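PDB 6SKI: putative type VI secretion protein from Escherichia coli, which probably forms the spike at the tip of the type VI secretion system, as a VgrG protein, and helps deliver effectors into target cells. Local coordinates for residues 794-799 with 808-813. Sequence-based numbering, arbitrary orientation.
Sequences TPYRLT and GITDEN
At the open end of the beta hairpin of strands 795-799 and 805-809, Tyr796 lays its ring flat against the backbone of Gly808 and Thr794 meets Thr810. Tyr796 and Gly808 form the antiparallel hydrogen-bonded pair: Tyr796 N reaches Gly808 O at 2.9 Å, and the return bond from Gly808 N to Tyr796 O is weak at 3.3 Å. With CG lodged between its own backbone N and carbonyl carbon (chi1 63°), the tyrosine ring folds across to the neighbouring strand. The CA of Gly808 stands over one face, 3.8 Å from the centroid of the Tyr796 ring, in a CH-pi contact. Thr810 lies at the edge of the same ring, its N and CA near the ring plane and its CG2 3.6 Å from Tyr796 CD1. The phenol OH, still beside Gly808 CA, is hydrogen-bonded to Ala817 N.

In the small three-stranded antiparallel sheet, 795-799 is the central strand, with 828-831 along its other edge; Val829 and Phe831 of that strand also touch the Tyr796 side chain. Pro795 and Ile809 make the adjacent non-hydrogen-bonded pair, and their side chains meet loosely on the face away from the tyrosine, Pro795 CB lying 4.4 Å from Ile809 CG1. Past them the pairing persists beyond the strand ends: Thr810 N donates to Thr794 O at 2.8 Å and is nearly straight (169°). Thr810 OG1 takes only a weak bond from Thr794 N, at 3.3 Å, and is also hydrogen-bonded to Pro792 O, its stronger partner, and Gln791 O, just ahead of Thr794 in the chain.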
loop_
_atom_site.group_PDB
_atom_site.type_symbol
_atom_site.label_atom_id
_atom_site.label_comp_id
_atom_site.label_asym_id
_atom_site.label_seq_id
_atom_site.Cartn_x
_atom_site.Cartn_y
_atom_site.Cartn_z
ATOM N N THR B 794 -23.178 -11.851 -33.267
ATOM C CA THR B 794 -23.639 -11.052 -32.144
ATOM C C THR B 794 -23.469 -11.821 -30.835
ATOM O O THR B 794 -23.771 -13.017 -30.776
ATOM C CB THR B 794 -25.104 -10.669 -32.335
ATOM O OG1 THR B 794 -25.263 -10.008 -33.596
ATOM C CG2 THR B 794 -25.565 -9.743 -31.223
ATOM N N PRO B 795 -22.979 -11.179 -29.780
ATOM C CA PRO B 795 -23.016 -11.808 -28.456
ATOM C C PRO B 795 -24.438 -11.876 -27.925
ATOM O O PRO B 795 -25.296 -11.063 -28.275
ATOM C CB PRO B 795 -22.149 -10.878 -27.599
ATOM C CG PRO B 795 -21.289 -10.161 -28.586
ATOM C CD PRO B 795 -22.177 -9.947 -29.767
ATOM N N TYR B 796 -24.684 -12.860 -27.064
ATOM C CA TYR B 796 -26.000 -13.031 -26.469
ATOM C C TYR B 796 -25.865 -13.527 -25.037
ATOM O O TYR B 796 -24.825 -14.046 -24.628
ATOM C CB TYR B 796 -26.881 -13.988 -27.293
ATOM C CG TYR B 796 -26.374 -15.411 -27.384
ATOM C CD1 TYR B 796 -25.867 -15.902 -28.575
ATOM C CD2 TYR B 796 -26.423 -16.269 -26.294
ATOM C CE1 TYR B 796 -25.406 -17.191 -28.672
ATOM C CE2 TYR B 796 -25.958 -17.557 -26.380
ATOM C CZ TYR B 796 -25.454 -18.014 -27.574
ATOM O OH TYR B 796 -24.991 -19.301 -27.673
ATOM N N ARG B 797 -26.944 -13.350 -24.279
ATOM C CA ARG B 797 -27.081 -13.914 -22.939
ATOM C C ARG B 797 -28.517 -14.390 -22.792
ATOM O O ARG B 797 -29.430 -13.568 -22.670
ATOM C CB ARG B 797 -26.744 -12.894 -21.855
ATOM C CG ARG B 797 -26.349 -13.517 -20.530
ATOM C CD ARG B 797 -25.465 -12.590 -19.728
ATOM N NE ARG B 797 -25.895 -11.202 -19.850
ATOM C CZ ARG B 797 -25.099 -10.202 -20.208
ATOM N NH1 ARG B 797 -23.825 -10.434 -20.484
ATOM N NH2 ARG B 797 -25.581 -8.971 -20.291
ATOM N N LEU B 798 -28.725 -15.702 -22.805
ATOM C CA LEU B 798 -30.053 -16.276 -22.635
ATOM C C LEU B 798 -30.216 -16.705 -21.180
ATOM O O LEU B 798 -29.380 -17.441 -20.644
ATOM C CB LEU B 798 -30.276 -17.440 -23.604
ATOM C CG LEU B 798 -29.768 -18.859 -23.326
ATOM C CD1 LEU B 798 -30.769 -19.669 -22.512
ATOM C CD2 LEU B 798 -29.431 -19.575 -24.621
ATOM N N THR B 799 -31.268 -16.210 -20.533
ATOM C CA THR B 799 -31.555 -16.507 -19.137
ATOM C C THR B 799 -32.900 -17.211 -19.046
ATOM O O THR B 799 -33.866 -16.798 -19.696
ATOM C CB THR B 799 -31.571 -15.231 -18.291
ATOM O OG1 THR B 799 -32.691 -14.421 -18.664
ATOM C CG2 THR B 799 -30.293 -14.435 -18.508
ATOM N N GLY B 808 -22.982 -16.788 -24.901
ATOM C CA GLY B 808 -22.407 -17.259 -26.142
ATOM C C GLY B 808 -22.470 -16.188 -27.213
ATOM O O GLY B 808 -22.756 -15.021 -26.938
ATOM N N ILE B 809 -22.183 -16.617 -28.439
ATOM C CA ILE B 809 -22.197 -15.761 -29.619
ATOM C C ILE B 809 -22.941 -16.491 -30.727
ATOM O O ILE B 809 -22.713 -17.684 -30.954
ATOM C CB ILE B 809 -20.767 -15.391 -30.065
ATOM C CG1 ILE B 809 -20.087 -14.523 -29.006
ATOM C CG2 ILE B 809 -20.787 -14.673 -31.402
ATOM C CD1 ILE B 809 -18.712 -15.007 -28.614
ATOM N N THR B 810 -23.835 -15.779 -31.411
ATOM C CA THR B 810 -24.674 -16.404 -32.426
ATOM C C THR B 810 -23.835 -16.983 -33.560
ATOM O O THR B 810 -22.686 -16.594 -33.778
ATOM C CB THR B 810 -25.688 -15.404 -32.985
ATOM O OG1 THR B 810 -25.048 -14.539 -33.930
ATOM C CG2 THR B 810 -26.304 -14.585 -31.869
ATOM N N ASP B 811 -24.422 -17.945 -34.270
ATOM C CA ASP B 811 -23.769 -18.609 -35.386
ATOM C C ASP B 811 -23.979 -17.817 -36.676
ATOM O O ASP B 811 -24.617 -16.763 -36.693
ATOM C CB ASP B 811 -24.295 -20.035 -35.527
ATOM N N GLU B 812 -23.451 -18.350 -37.781
ATOM C CA GLU B 812 -23.497 -17.632 -39.052
ATOM C C GLU B 812 -24.927 -17.329 -39.483
ATOM O O GLU B 812 -25.166 -16.341 -40.185
ATOM C CB GLU B 812 -22.777 -18.436 -40.134
ATOM N N ASN B 813 -25.887 -18.158 -39.073
ATOM C CA ASN B 813 -27.297 -17.895 -39.319
ATOM C C ASN B 813 -27.943 -17.142 -38.166
ATOM O O ASN B 813 -29.171 -17.160 -38.028
ATOM C CB ASN B 813 -28.042 -19.204 -39.585
#